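Local coordinates for ABC transporter, ATP binding protein (Sulfolobus solfataricus, PDB 1OXX) that hydrolyses ATP to power glucose uptake, as the energy-coupling ATPase subunit of an ABC transporter complex, at residues A[91-96]-A[100-105]; A[131-136]-A[143-148]; A[178-183]-A[200-205]; A[49-54]-A[60-65]. The protein carries 1 engineered substitution. All blocks are in the same frame, centred on the assembly; numbering follows the deposited sequence. Where two conformers were deposited one is given.

Interaction 1 (A[91-96]-A[100-105])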
loop_
_atom_site.group_PDB
_atom_site.type_symbol
_atom_site.label_atom_id
_atom_site.label_comp_id
_atom_site.label_asym_id
_atom_site.label_seq_id
_atom_site.Cartn_x
_atom_site.Cartn_y
_atom_site.Cartn_z
ATOM N N TRP A 91 10.757 5.896 -12.909
ATOM C CA TRP A 91 11.918 6.774 -13.081
ATOM C C TRP A 91 13.184 5.939 -12.941
ATOM O O TRP A 91 13.718 5.778 -11.852
ATOM C CB TRP A 91 11.942 7.901 -12.048
ATOM C CG TRP A 91 13.037 8.899 -12.296
ATOM C CD1 TRP A 91 13.651 9.156 -13.489
ATOM C CD2 TRP A 91 13.639 9.775 -11.340
ATOM N NE1 TRP A 91 14.588 10.148 -13.338
ATOM C CE2 TRP A 91 14.608 10.545 -12.025
ATOM C CE3 TRP A 91 13.460 9.994 -9.968
ATOM C CZ2 TRP A 91 15.391 11.509 -11.387
ATOM C CZ3 TRP A 91 14.235 10.949 -9.339
ATOM C CH2 TRP A 91 15.190 11.700 -10.047
ATOM N N ALA A 92 13.675 5.413 -14.050
ATOM C CA ALA A 92 14.816 4.513 -13.992
ATOM C C ALA A 92 16.150 5.245 -13.911
ATOM O O ALA A 92 16.238 6.457 -14.054
ATOM C CB ALA A 92 14.803 3.602 -15.197
ATOM N N LEU A 93 17.198 4.482 -13.661
ATOM C CA LEU A 93 18.530 5.054 -13.713
ATOM C C LEU A 93 18.908 5.251 -15.181
ATOM O O LEU A 93 18.413 4.540 -16.053
ATOM C CB LEU A 93 19.540 4.122 -13.037
ATOM C CG LEU A 93 19.296 3.813 -11.564
ATOM C CD1 LEU A 93 20.301 2.788 -11.065
ATOM C CD2 LEU A 93 19.387 5.093 -10.757
ATOM N N TYR A 94 19.769 6.222 -15.478
ATOM C CA TYR A 94 20.225 6.433 -16.843
ATOM C C TYR A 94 21.232 5.337 -17.142
ATOM O O TYR A 94 22.252 5.231 -16.461
ATOM C CB TYR A 94 20.900 7.793 -16.996
ATOM C CG TYR A 94 19.949 8.958 -17.082
ATOM C CD1 TYR A 94 19.650 9.710 -15.960
ATOM C CD2 TYR A 94 19.355 9.306 -18.289
ATOM C CE1 TYR A 94 18.782 10.793 -16.035
ATOM C CE2 TYR A 94 18.486 10.381 -18.376
ATOM C CZ TYR A 94 18.207 11.123 -17.249
ATOM O OH TYR A 94 17.341 12.193 -17.336
ATOM N N PRO A 95 20.953 4.514 -18.140
ATOM C CA PRO A 95 21.780 3.340 -18.409
ATOM C C PRO A 95 23.214 3.648 -18.813
ATOM O O PRO A 95 24.079 2.797 -18.579
ATOM C CB PRO A 95 21.019 2.637 -19.542
ATOM C CG PRO A 95 20.230 3.739 -20.177
ATOM C CD PRO A 95 19.796 4.602 -19.059
ATOM N N ASN A 96 23.464 4.801 -19.432
ATOM C CA ASN A 96 24.811 5.145 -19.868
ATOM C C ASN A 96 25.500 6.194 -19.006
ATOM O O ASN A 96 26.418 6.895 -19.455
ATOM C CB ASN A 96 24.828 5.590 -21.319
ATOM C CG ASN A 96 26.197 5.452 -21.924
ATOM O OD1 ASN A 96 26.991 4.603 -21.490
ATOM N ND2 ASN A 96 26.503 6.283 -22.919
ATOM N N PHE A 100 27.873 6.995 -10.019
ATOM C CA PHE A 100 28.263 8.329 -9.585
ATOM C C PHE A 100 27.536 9.380 -10.407
ATOM O O PHE A 100 26.999 10.318 -9.877
ATOM C CB PHE A 100 29.780 8.552 -9.759
ATOM C CG PHE A 100 30.249 9.925 -9.342
ATOM C CD1 PHE A 100 30.660 10.163 -8.062
ATOM C CD2 PHE A 100 30.198 10.986 -10.216
ATOM C CE1 PHE A 100 31.073 11.421 -7.671
ATOM C CE2 PHE A 100 30.609 12.240 -9.828
ATOM C CZ PHE A 100 31.040 12.455 -8.551
ATOM N N GLU A 101 27.576 9.237 -11.724
ATOM C CA GLU A 101 26.974 10.199 -12.613
ATOM C C GLU A 101 25.468 10.276 -12.414
ATOM O O GLU A 101 24.857 11.356 -12.498
ATOM C CB GLU A 101 27.311 9.816 -14.060
ATOM C CG GLU A 101 28.768 10.039 -14.436
ATOM C CD GLU A 101 29.094 9.637 -15.865
ATOM O OE1 GLU A 101 28.774 8.507 -16.286
ATOM O OE2 GLU A 101 29.704 10.476 -16.581
ATOM N N ASN A 102 24.844 9.133 -12.132
ATOM C CA ASN A 102 23.412 9.111 -11.877
ATOM C C ASN A 102 23.073 9.884 -10.605
ATOM O O ASN A 102 22.092 10.621 -10.562
ATOM C CB ASN A 102 22.909 7.673 -11.747
ATOM C CG ASN A 102 22.377 7.132 -13.043
ATOM O OD1 ASN A 102 21.246 7.452 -13.445
ATOM N ND2 ASN A 102 23.177 6.312 -13.724
ATOM N N ILE A 103 23.872 9.703 -9.560
ATOM C CA ILE A 103 23.627 10.368 -8.290
ATOM C C ILE A 103 23.952 11.863 -8.368
ATOM O O ILE A 103 23.278 12.687 -7.740
ATOM C CB ILE A 103 24.403 9.674 -7.172
ATOM C CG1 ILE A 103 23.962 8.210 -7.040
ATOM C CG2 ILE A 103 24.221 10.413 -5.844
ATOM C CD1 ILE A 103 24.890 7.360 -6.130
ATOM N N ALA A 104 24.949 12.219 -9.163
ATOM C CA ALA A 104 25.355 13.611 -9.306
ATOM C C ALA A 104 24.407 14.423 -10.170
ATOM O O ALA A 104 24.364 15.656 -10.079
ATOM C CB ALA A 104 26.720 13.678 -9.903
ATOM N N PHE A 105 23.664 13.754 -11.035
ATOM C CA PHE A 105 22.828 14.443 -12.006
ATOM C C PHE A 105 21.955 15.565 -11.428
ATOM O O PHE A 105 21.926 16.656 -11.988
ATOM C CB PHE A 105 21.969 13.431 -12.771
ATOM C CG PHE A 105 21.294 14.016 -13.979
ATOM C CD1 PHE A 105 22.022 14.303 -15.119
ATOM C CD2 PHE A 105 19.949 14.296 -13.959
ATOM C CE1 PHE A 105 21.405 14.851 -16.230
ATOM C CE2 PHE A 105 19.326 14.842 -15.067
ATOM C CZ PHE A 105 20.061 15.116 -16.202
#
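This contact belongs to the stretch of an ABC ATPase that leads from the Q-loop into the helical subdomain, shortly after Q89, a probable ATP-binding residue; here Y94 of the loop is clasped by N102 on helix 99-104. The amide of N102 takes both polar groups of the Y94 backbone, as another peptide group might. Its OD1 accepts from Y94 N at 2.8 Å, and its ND2 donates to Y94 O at 3.1 Å, nearly straight at 177°, the carbonyl being met on a lone pair. The second hydrogen of ND2 is engaged by T98 O, so the buried amide is held in rotation and its polar atoms are satisfied. Asparagine suits the place because its short side chain carries a donor and an acceptor side by side.

The Y94 ring has CG beside the backbone N (chi1 -78°), which brings its edge to N102 OD1, lying in the ring plane. Farther out, CE1 sits over one face of F105, 4.2 Å from F105 CE2. This is an edge-to-face pair, with the ring planes at 51° and the centroids 5.2 Å apart. L93 adds its CB, 3.8 Å from N102 OD1.

Beyond the pair, L93 packs on V149 and R153 of helix 143-155, I103 reaches V149 and A152 of that helix, and F100 and A104 lie on V121 of helix 114-127.

Interaction 2 (A[131-136]-A[143-148]); sequences HHVLNH and GAQQQR. Engineered in segment 143-148: A144 (natural residue Gly).
The flat amide of Q145 stands steeply to the imidazole of H132, with the two planes 73° apart, and approaches that ring obliquely, NE2 to NE2 at 4.2 Å. A second imidazole, that of H136, has V133 CB over the centre of one face, 4.1 Å above the plane. V133 thus serves two neighbours: its CB covers the H136 ring, while its CG1 meets Q145 NE2 at 3.8 Å, the closest approach between the segments. A branched valine suits this buried spot, where it also touches L141.

Q145 reaches across from the start of helix 143-155 with its chain extended beyond CG (chi2 169°), which carries the amide the full distance from the helix to V133 CG1. Its other amide atom, OE1, accepts from S142 N, which ties the glutamine back to the chain just before its own helix. On the loop side, a type I turn from V133 to H136, closed by H136 N to V133 O at 3.0 Å, presents the valine.

Q145 follows G143 and the engineered A144 in the LSGGQ signature motif of ABC ATPases, which in dimeric relatives faces the partner subunit's ATP. Across this small interface the amide touches a methyl and a ring without bonding to either, so van der Waals contact carries it, and directional hold on Q145 comes from S142.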
loop_
_atom_site.group_PDB
_atom_site.type_symbol
_atom_site.label_atom_id
_atom_site.label_comp_id
_atom_site.label_asym_id
_atom_site.label_seq_id
_atom_site.Cartn_x
_atom_site.Cartn_y
_atom_site.Cartn_z
ATOM N N HIS A 131 29.234 3.119 -2.096
ATOM C CA HIS A 131 30.415 3.900 -2.436
ATOM C C HIS A 131 31.385 3.095 -3.309
ATOM O O HIS A 131 32.042 3.641 -4.197
ATOM C CB HIS A 131 31.094 4.376 -1.144
ATOM C CG HIS A 131 32.233 5.307 -1.363
ATOM N ND1 HIS A 131 33.522 4.860 -1.510
ATOM C CD2 HIS A 131 32.282 6.655 -1.488
ATOM C CE1 HIS A 131 34.325 5.891 -1.692
ATOM N NE2 HIS A 131 33.597 6.997 -1.684
ATOM N N HIS A 132 31.446 1.791 -3.062
ATOM C CA HIS A 132 32.392 0.916 -3.740
ATOM C C HIS A 132 31.986 0.505 -5.149
ATOM O O HIS A 132 32.764 -0.141 -5.853
ATOM C CB HIS A 132 32.657 -0.339 -2.911
ATOM C CG HIS A 132 31.424 -1.123 -2.579
ATOM N ND1 HIS A 132 30.434 -0.639 -1.752
ATOM C CD2 HIS A 132 31.030 -2.371 -2.939
ATOM C CE1 HIS A 132 29.482 -1.549 -1.622
ATOM N NE2 HIS A 132 29.820 -2.609 -2.341
ATOM N N VAL A 133 30.777 0.875 -5.572
ATOM C CA VAL A 133 30.354 0.571 -6.939
ATOM C C VAL A 133 30.009 1.843 -7.741
ATOM O O VAL A 133 29.296 1.791 -8.741
ATOM C CB VAL A 133 29.173 -0.419 -6.955
ATOM C CG1 VAL A 133 29.611 -1.790 -6.414
ATOM C CG2 VAL A 133 28.011 0.079 -6.144
ATOM N N LEU A 134 30.498 2.993 -7.298
ATOM C CA LEU A 134 30.200 4.250 -7.987
ATOM C C LEU A 134 30.627 4.282 -9.442
ATOM O O LEU A 134 30.019 5.010 -10.226
ATOM C CB LEU A 134 30.796 5.446 -7.232
ATOM C CG LEU A 134 30.063 5.856 -5.957
ATOM C CD1 LEU A 134 30.869 6.827 -5.097
ATOM C CD2 LEU A 134 28.709 6.455 -6.291
ATOM N N ASN A 135 31.665 3.535 -9.823
ATOM C CA ASN A 135 32.100 3.537 -11.210
ATOM C C ASN A 135 31.339 2.588 -12.119
ATOM O O ASN A 135 31.527 2.608 -13.328
ATOM C CB ASN A 135 33.594 3.234 -11.283
ATOM C CG ASN A 135 34.433 4.412 -10.876
ATOM O OD1 ASN A 135 35.654 4.306 -10.753
ATOM N ND2 ASN A 135 33.790 5.554 -10.677
ATOM N N HIS A 136 30.449 1.781 -11.559
ATOM C CA HIS A 136 29.686 0.829 -12.358
ATOM C C HIS A 136 28.515 1.478 -13.094
ATOM O O HIS A 136 27.882 2.404 -12.586
ATOM C CB HIS A 136 29.080 -0.258 -11.474
ATOM C CG HIS A 136 30.073 -1.206 -10.878
ATOM N ND1 HIS A 136 29.772 -2.522 -10.600
ATOM C CD2 HIS A 136 31.351 -1.018 -10.472
ATOM C CE1 HIS A 136 30.835 -3.112 -10.077
ATOM N NE2 HIS A 136 31.803 -2.220 -9.985
ATOM N N GLY A 143 20.330 -5.865 -8.139
ATOM C CA GLY A 143 19.046 -5.225 -7.906
ATOM C C GLY A 143 19.052 -4.321 -6.684
ATOM O O GLY A 143 18.595 -3.179 -6.750
ATOM N N ALA A 144 19.607 -4.807 -5.581
ATOM C CA ALA A 144 19.659 -4.023 -4.353
ATOM C C ALA A 144 20.525 -2.796 -4.558
ATOM O O ALA A 144 20.200 -1.718 -4.086
ATOM C CB ALA A 144 20.174 -4.842 -3.211
ATOM N N GLN A 145 21.639 -2.948 -5.268
ATOM C CA GLN A 145 22.487 -1.806 -5.537
ATOM C C GLN A 145 21.791 -0.764 -6.409
ATOM O O GLN A 145 21.956 0.426 -6.181
ATOM C CB GLN A 145 23.804 -2.252 -6.161
ATOM C CG GLN A 145 24.690 -2.968 -5.164
ATOM C CD GLN A 145 25.883 -3.666 -5.784
ATOM O OE1 GLN A 145 25.905 -3.937 -6.990
ATOM N NE2 GLN A 145 26.890 -3.959 -4.959
ATOM N N GLN A 146 21.004 -1.200 -7.396
ATOM C CA GLN A 146 20.276 -0.262 -8.242
ATOM C C GLN A 146 19.267 0.496 -7.393
ATOM O O GLN A 146 19.094 1.704 -7.543
ATOM C CB GLN A 146 19.559 -0.989 -9.389
ATOM C CG GLN A 146 20.495 -1.622 -10.410
ATOM C CD GLN A 146 19.795 -2.651 -11.266
ATOM O OE1 GLN A 146 18.624 -2.959 -11.036
ATOM N NE2 GLN A 146 20.497 -3.190 -12.251
ATOM N N GLN A 147 18.617 -0.218 -6.487
ATOM C CA GLN A 147 17.679 0.410 -5.568
ATOM C C GLN A 147 18.359 1.484 -4.741
ATOM O O GLN A 147 17.842 2.596 -4.560
ATOM C CB GLN A 147 17.079 -0.646 -4.647
ATOM C CG GLN A 147 15.904 -0.140 -3.856
ATOM C CD GLN A 147 14.602 -0.263 -4.621
ATOM O OE1 GLN A 147 14.528 -0.982 -5.633
ATOM N NE2 GLN A 147 13.569 0.413 -4.138
ATOM N N ARG A 148 19.529 1.156 -4.221
ATOM C CA ARG A 148 20.269 2.095 -3.415
ATOM C C ARG A 148 20.775 3.296 -4.224
ATOM O O ARG A 148 20.778 4.418 -3.703
ATOM C CB ARG A 148 21.379 1.384 -2.651
ATOM C CG ARG A 148 20.836 0.457 -1.589
ATOM C CD ARG A 148 21.869 -0.433 -0.978
ATOM N NE ARG A 148 21.256 -1.257 0.056
ATOM C CZ ARG A 148 21.472 -1.101 1.345
ATOM N NH1 ARG A 148 22.302 -0.166 1.777
ATOM N NH2 ARG A 148 20.850 -1.891 2.211
#

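Interaction 3 (A[178-183]-A[200-205]); sequences SARALV and DPADIF
R180 and D203 form the tight half of this contact, a salt bridge in which two nitrogens of the guanidinium grip a single carboxylate oxygen. R180 NE lies 2.8 Å from D203 OD2 and R180 NH2 lies 3.0 Å from the same atom, the oxygen sitting in the guanidinium plane at the edge. NE meets OD2 nearly along its C-O bond, whereas NH2 comes on the syn side, tilted 34° out of the carboxylate plane. Arginine can span the gap between the helices because its chain is extended from CG to NE (chi2 164°, chi3 -178°). A202 CB then packs over one face of the guanidinium, 3.8 Å from R180 NH2; a small methyl fits closely against the flat group.

The looser side holds D200. Its OD2 forms a longer salt bridge with R180 NH2 at 3.5 Å, and two waters span this pair. Water 2 accepts from R180 NH2 and donates to D200 OD2, while water 1 lies 2.8 Å from D200 OD2 and is only weakly bonded to R180 NH2. The other oxygen of D200 caps the helix start, OD1 accepting from A202 N at 2.9 Å, which fits aspartate to an N-cap.

D200 comes directly after the switch histidine of the ABC fold, and D203, in the first turn of the helix that follows, is bonded through OD1 to S198. R180 NH1 also bridges to D177 in its own helix 176-190; three carboxylates thus surround the guanidinium and would probably stabilise its charge. That helix packs through L182 on L151 of helix 143-155, while helix 201-207 leans on P225 through I204 and F205.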
loop_
_atom_site.group_PDB
_atom_site.type_symbol
_atom_site.label_atom_id
_atom_site.label_comp_id
_atom_site.label_asym_id
_atom_site.label_seq_id
_atom_site.Cartn_x
_atom_site.Cartn_y
_atom_site.Cartn_z
ATOM N N SER A 178 14.261 -6.176 3.081
ATOM C CA SER A 178 15.481 -5.401 3.281
ATOM C C SER A 178 15.316 -3.964 2.772
ATOM O O SER A 178 15.727 -3.012 3.429
ATOM C CB SER A 178 16.660 -6.055 2.546
ATOM O OG SER A 178 16.000 -6.781 1.524
ATOM N N ALA A 179 14.703 -3.817 1.602
ATOM C CA ALA A 179 14.531 -2.510 0.981
ATOM C C ALA A 179 13.559 -1.680 1.795
ATOM O O ALA A 179 13.751 -0.482 1.958
ATOM C CB ALA A 179 14.029 -2.675 -0.430
ATOM N N ARG A 180 12.509 -2.301 2.308
ATOM C CA ARG A 180 11.572 -1.553 3.144
ATOM C C ARG A 180 12.258 -1.068 4.418
ATOM O O ARG A 180 12.028 0.056 4.878
ATOM C CB ARG A 180 10.366 -2.413 3.520
ATOM C CG ARG A 180 9.474 -2.797 2.358
ATOM C CD ARG A 180 8.513 -3.941 2.663
ATOM N NE ARG A 180 7.714 -4.294 1.495
ATOM C CZ ARG A 180 7.505 -5.537 1.067
ATOM N NH1 ARG A 180 8.018 -6.568 1.715
ATOM N NH2 ARG A 180 6.776 -5.740 -0.016
ATOM N N ALA A 181 13.083 -1.928 5.005
ATOM C CA ALA A 181 13.818 -1.574 6.211
ATOM C C ALA A 181 14.774 -0.400 5.955
ATOM O O ALA A 181 14.920 0.480 6.791
ATOM C CB ALA A 181 14.564 -2.777 6.741
ATOM N N LEU A 182 15.405 -0.376 4.790
ATOM C CA LEU A 182 16.316 0.702 4.462
ATOM C C LEU A 182 15.547 2.020 4.360
ATOM O O LEU A 182 15.999 3.035 4.872
ATOM C CB LEU A 182 17.074 0.406 3.169
ATOM C CG LEU A 182 18.008 1.520 2.703
ATOM C CD1 LEU A 182 19.090 1.758 3.737
ATOM C CD2 LEU A 182 18.626 1.191 1.344
ATOM N N VAL A 183 14.388 1.997 3.717
ATOM C CA VAL A 183 13.596 3.224 3.593
ATOM C C VAL A 183 13.174 3.725 4.970
ATOM O O VAL A 183 13.205 4.927 5.222
ATOM C CB VAL A 183 12.375 3.012 2.688
ATOM C CG1 VAL A 183 11.375 4.148 2.856
ATOM C CG2 VAL A 183 12.812 2.910 1.253
ATOM N N ASP A 200 0.519 -2.954 -3.071
ATOM C CA ASP A 200 0.860 -3.969 -2.083
ATOM C C ASP A 200 0.719 -3.484 -0.649
ATOM O O ASP A 200 1.452 -2.604 -0.217
ATOM C CB ASP A 200 2.301 -4.425 -2.288
ATOM C CG ASP A 200 2.636 -5.656 -1.490
ATOM O OD1 ASP A 200 1.785 -6.106 -0.688
ATOM O OD2 ASP A 200 3.729 -6.255 -1.606
ATOM N N PRO A 201 -0.218 -4.047 0.105
ATOM C CA PRO A 201 -0.379 -3.638 1.499
ATOM C C PRO A 201 0.882 -3.883 2.342
ATOM O O PRO A 201 1.081 -3.230 3.370
ATOM C CB PRO A 201 -1.564 -4.485 2.009
ATOM C CG PRO A 201 -1.919 -5.418 0.924
ATOM C CD PRO A 201 -1.152 -5.110 -0.303
ATOM N N ALA A 202 1.751 -4.794 1.922
ATOM C CA ALA A 202 2.964 -5.039 2.699
ATOM C C ALA A 202 3.852 -3.789 2.759
ATOM O O ALA A 202 4.545 -3.536 3.751
ATOM C CB ALA A 202 3.737 -6.225 2.127
ATOM N N ASP A 203 3.818 -2.998 1.698
ATOM C CA ASP A 203 4.583 -1.768 1.656
ATOM C C ASP A 203 4.007 -0.785 2.681
ATOM O O ASP A 203 4.736 -0.092 3.398
ATOM C CB ASP A 203 4.544 -1.180 0.249
ATOM C CG ASP A 203 5.339 -2.011 -0.755
ATOM O OD1 ASP A 203 5.106 -1.870 -1.976
ATOM O OD2 ASP A 203 6.189 -2.833 -0.401
ATOM N N ILE A 204 2.680 -0.744 2.765
ATOM C CA ILE A 204 1.981 0.126 3.711
ATOM C C ILE A 204 2.265 -0.277 5.157
ATOM O O ILE A 204 2.606 0.552 5.996
ATOM C CB ILE A 204 0.458 0.018 3.455
ATOM C CG1 ILE A 204 0.109 0.606 2.099
ATOM C CG2 ILE A 204 -0.352 0.684 4.563
ATOM C CD1 ILE A 204 0.512 2.003 1.956
ATOM N N PHE A 205 2.113 -1.551 5.467
ATOM C CA PHE A 205 2.342 -1.992 6.840
ATOM C C PHE A 205 3.777 -1.765 7.293
ATOM O O PHE A 205 4.032 -1.497 8.474
ATOM C CB PHE A 205 1.942 -3.449 7.012
ATOM C CG PHE A 205 0.476 -3.622 7.270
ATOM C CD1 PHE A 205 -0.384 -3.944 6.237
ATOM C CD2 PHE A 205 -0.056 -3.394 8.528
ATOM C CE1 PHE A 205 -1.749 -4.077 6.460
ATOM C CE2 PHE A 205 -1.402 -3.522 8.756
ATOM C CZ PHE A 205 -2.259 -3.857 7.716
HETATM O O HOH W 1 5.834 -4.813 -2.868
HETATM O O HOH W 2 5.136 -8.479 -0.029
#

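Interaction 4 (A[49-54]-A[60-65]); sequences RIIAGL and GELYFD
Two backbone carbonyl oxygens near the end of a helix are approached closely by hydrocarbon: L62 CD2 comes to 3.3 Å from I50 O, and F64 CZ to 3.4 Å from I51 O. The second oxygen lies at the edge of the phenyl ring, near its plane, where the slightly positive C-H groups would suit it. Neither oxygen depends on these carbons, since both accept from R82 NH1, and R82 also makes a cation-pi contact with F64.

The side chains complete the seal. L62, with CG anti to the backbone N (chi1 179°), splays its two methyls: CD1 meets I51 CD1 at 3.8 Å, while CD2 meets I50 CG2 at 4.1 Å. I51 crosses L62 at about a right angle, and its other branch, CG2, touches F64 CZ at 4.1 Å. Branched and aromatic residues suit this buried seam, where the side chains that meet from the two segments are all apolar.

Just beyond I51, the helix ends in a Schellman motif. L54 N bonds to R49 O at 2.9 Å, and G53 takes positive phi, a conformation that favours glycine. Helix 41-52 carries residues of the ATP-binding P-loop at its start, so the contact joins the far end of the Walker A helix to the antiparallel beta subdomain of an ABC ATPase.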
loop_
_atom_site.group_PDB
_atom_site.type_symbol
_atom_site.label_atom_id
_atom_site.label_comp_id
_atom_site.label_asym_id
_atom_site.label_seq_id
_atom_site.Cartn_x
_atom_site.Cartn_y
_atom_site.Cartn_z
ATOM N N ARG A 49 1.921 12.305 -8.677
ATOM C CA ARG A 49 2.456 13.268 -9.624
ATOM C C ARG A 49 2.041 14.690 -9.238
ATOM O O ARG A 49 2.798 15.636 -9.440
ATOM C CB ARG A 49 1.995 12.930 -11.047
ATOM C CG ARG A 49 2.747 11.765 -11.649
ATOM C CD ARG A 49 2.232 11.306 -12.994
ATOM N NE ARG A 49 2.494 12.242 -14.078
ATOM C CZ ARG A 49 3.656 12.343 -14.704
ATOM N NH1 ARG A 49 4.663 11.563 -14.361
ATOM N NH2 ARG A 49 3.803 13.215 -15.694
ATOM N N ILE A 50 0.842 14.834 -8.680
ATOM C CA ILE A 50 0.400 16.142 -8.217
ATOM C C ILE A 50 1.228 16.576 -7.009
ATOM O O ILE A 50 1.638 17.742 -6.908
ATOM C CB ILE A 50 -1.107 16.131 -7.938
ATOM C CG1 ILE A 50 -1.850 16.141 -9.266
ATOM C CG2 ILE A 50 -1.515 17.324 -7.106
ATOM C CD1 ILE A 50 -3.349 15.969 -9.158
ATOM N N ILE A 51 1.474 15.668 -6.067
ATOM C CA ILE A 51 2.337 16.035 -4.935
ATOM C C ILE A 51 3.749 16.391 -5.429
ATOM O O ILE A 51 4.363 17.313 -4.904
ATOM C CB ILE A 51 2.398 14.907 -3.873
ATOM C CG1 ILE A 51 1.001 14.494 -3.413
ATOM C CG2 ILE A 51 3.258 15.334 -2.700
ATOM C CD1 ILE A 51 0.165 15.616 -2.847
ATOM N N ALA A 52 4.246 15.679 -6.435
ATOM C CA ALA A 52 5.599 15.942 -6.941
ATOM C C ALA A 52 5.687 17.236 -7.730
ATOM O O ALA A 52 6.735 17.873 -7.781
ATOM C CB ALA A 52 6.078 14.789 -7.794
ATOM N N GLY A 53 4.587 17.638 -8.348
ATOM C CA GLY A 53 4.586 18.828 -9.175
ATOM C C GLY A 53 4.751 18.481 -10.651
ATOM O O GLY A 53 4.957 19.364 -11.482
ATOM N N LEU A 54 4.657 17.197 -10.975
ATOM C CA LEU A 54 4.729 16.726 -12.365
ATOM C C LEU A 54 3.368 16.873 -13.049
ATOM O O LEU A 54 3.243 16.770 -14.278
ATOM C CB LEU A 54 5.215 15.277 -12.417
ATOM C CG LEU A 54 6.647 15.087 -11.904
ATOM C CD1 LEU A 54 6.972 13.625 -11.719
ATOM C CD2 LEU A 54 7.634 15.749 -12.860
ATOM N N GLY A 60 -8.986 22.725 -6.999
ATOM C CA GLY A 60 -8.436 22.561 -5.666
ATOM C C GLY A 60 -7.020 23.100 -5.530
ATOM O O GLY A 60 -6.401 23.549 -6.497
ATOM N N GLU A 61 -6.485 22.986 -4.322
ATOM C CA GLU A 61 -5.208 23.594 -3.985
ATOM C C GLU A 61 -4.285 22.654 -3.214
ATOM O O GLU A 61 -4.748 21.795 -2.470
ATOM C CB GLU A 61 -5.473 24.841 -3.141
ATOM C CG GLU A 61 -6.376 25.864 -3.834
ATOM C CD GLU A 61 -7.865 25.595 -3.649
ATOM O OE1 GLU A 61 -8.282 25.228 -2.528
ATOM O OE2 GLU A 61 -8.625 25.769 -4.625
ATOM N N LEU A 62 -2.985 22.868 -3.372
ATOM C CA LEU A 62 -1.974 22.076 -2.688
ATOM C C LEU A 62 -0.965 23.009 -2.045
ATOM O O LEU A 62 -0.451 23.893 -2.717
ATOM C CB LEU A 62 -1.281 21.170 -3.699
ATOM C CG LEU A 62 -0.154 20.272 -3.176
ATOM C CD1 LEU A 62 -0.699 19.261 -2.195
ATOM C CD2 LEU A 62 0.562 19.570 -4.320
ATOM N N TYR A 63 -0.713 22.822 -0.753
ATOM C CA TYR A 63 0.221 23.653 0.000
ATOM C C TYR A 63 1.337 22.809 0.599
ATOM O O TYR A 63 1.086 21.712 1.088
ATOM C CB TYR A 63 -0.495 24.360 1.161
ATOM C CG TYR A 63 -1.608 25.273 0.737
ATOM C CD1 TYR A 63 -2.867 24.771 0.454
ATOM C CD2 TYR A 63 -1.406 26.640 0.614
ATOM C CE1 TYR A 63 -3.887 25.600 0.072
ATOM C CE2 TYR A 63 -2.432 27.474 0.226
ATOM C CZ TYR A 63 -3.664 26.938 -0.047
ATOM O OH TYR A 63 -4.716 27.748 -0.436
ATOM N N PHE A 64 2.550 23.351 0.596
ATOM C CA PHE A 64 3.692 22.767 1.299
ATOM C C PHE A 64 3.973 23.786 2.384
ATOM O O PHE A 64 4.315 24.925 2.081
ATOM C CB PHE A 64 4.907 22.607 0.370
ATOM C CG PHE A 64 4.888 21.359 -0.480
ATOM C CD1 PHE A 64 3.721 20.837 -1.002
ATOM C CD2 PHE A 64 6.081 20.713 -0.778
ATOM C CE1 PHE A 64 3.754 19.682 -1.813
ATOM C CE2 PHE A 64 6.096 19.559 -1.554
ATOM C CZ PHE A 64 4.929 19.059 -2.079
ATOM N N ASP A 65 3.785 23.390 3.639
ATOM C CA ASP A 65 3.772 24.348 4.749
ATOM C C ASP A 65 2.665 25.370 4.397
ATOM O O ASP A 65 1.547 24.931 4.122
ATOM C CB ASP A 65 5.159 24.906 5.002
ATOM C CG ASP A 65 6.089 23.867 5.621
ATOM O OD1 ASP A 65 5.600 22.875 6.230
ATOM O OD2 ASP A 65 7.331 23.966 5.552
#

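How the interactions relate
From the N terminus the four contacts run in series, each closing before the next opens, and none nests or crosses. Interaction 4 comes first, fastening the P-loop helix to strand 61-64. Interaction 1 then closes the turn into helix 99-104, and interaction 2 the loop leading into helix 143-155. These two touch, with a probable hydrogen bond from F100 N to L134 O (2.9 Å). Interaction 3 spans the longest connection, the rest of helix 176-190 and strand 193-198, and meets interaction 2 where R148 packs on L182. Interactions 1, 2 and 3 thus form a connected chain, while interaction 4 stands apart, its nearest atoms about 8 Å from interaction 1.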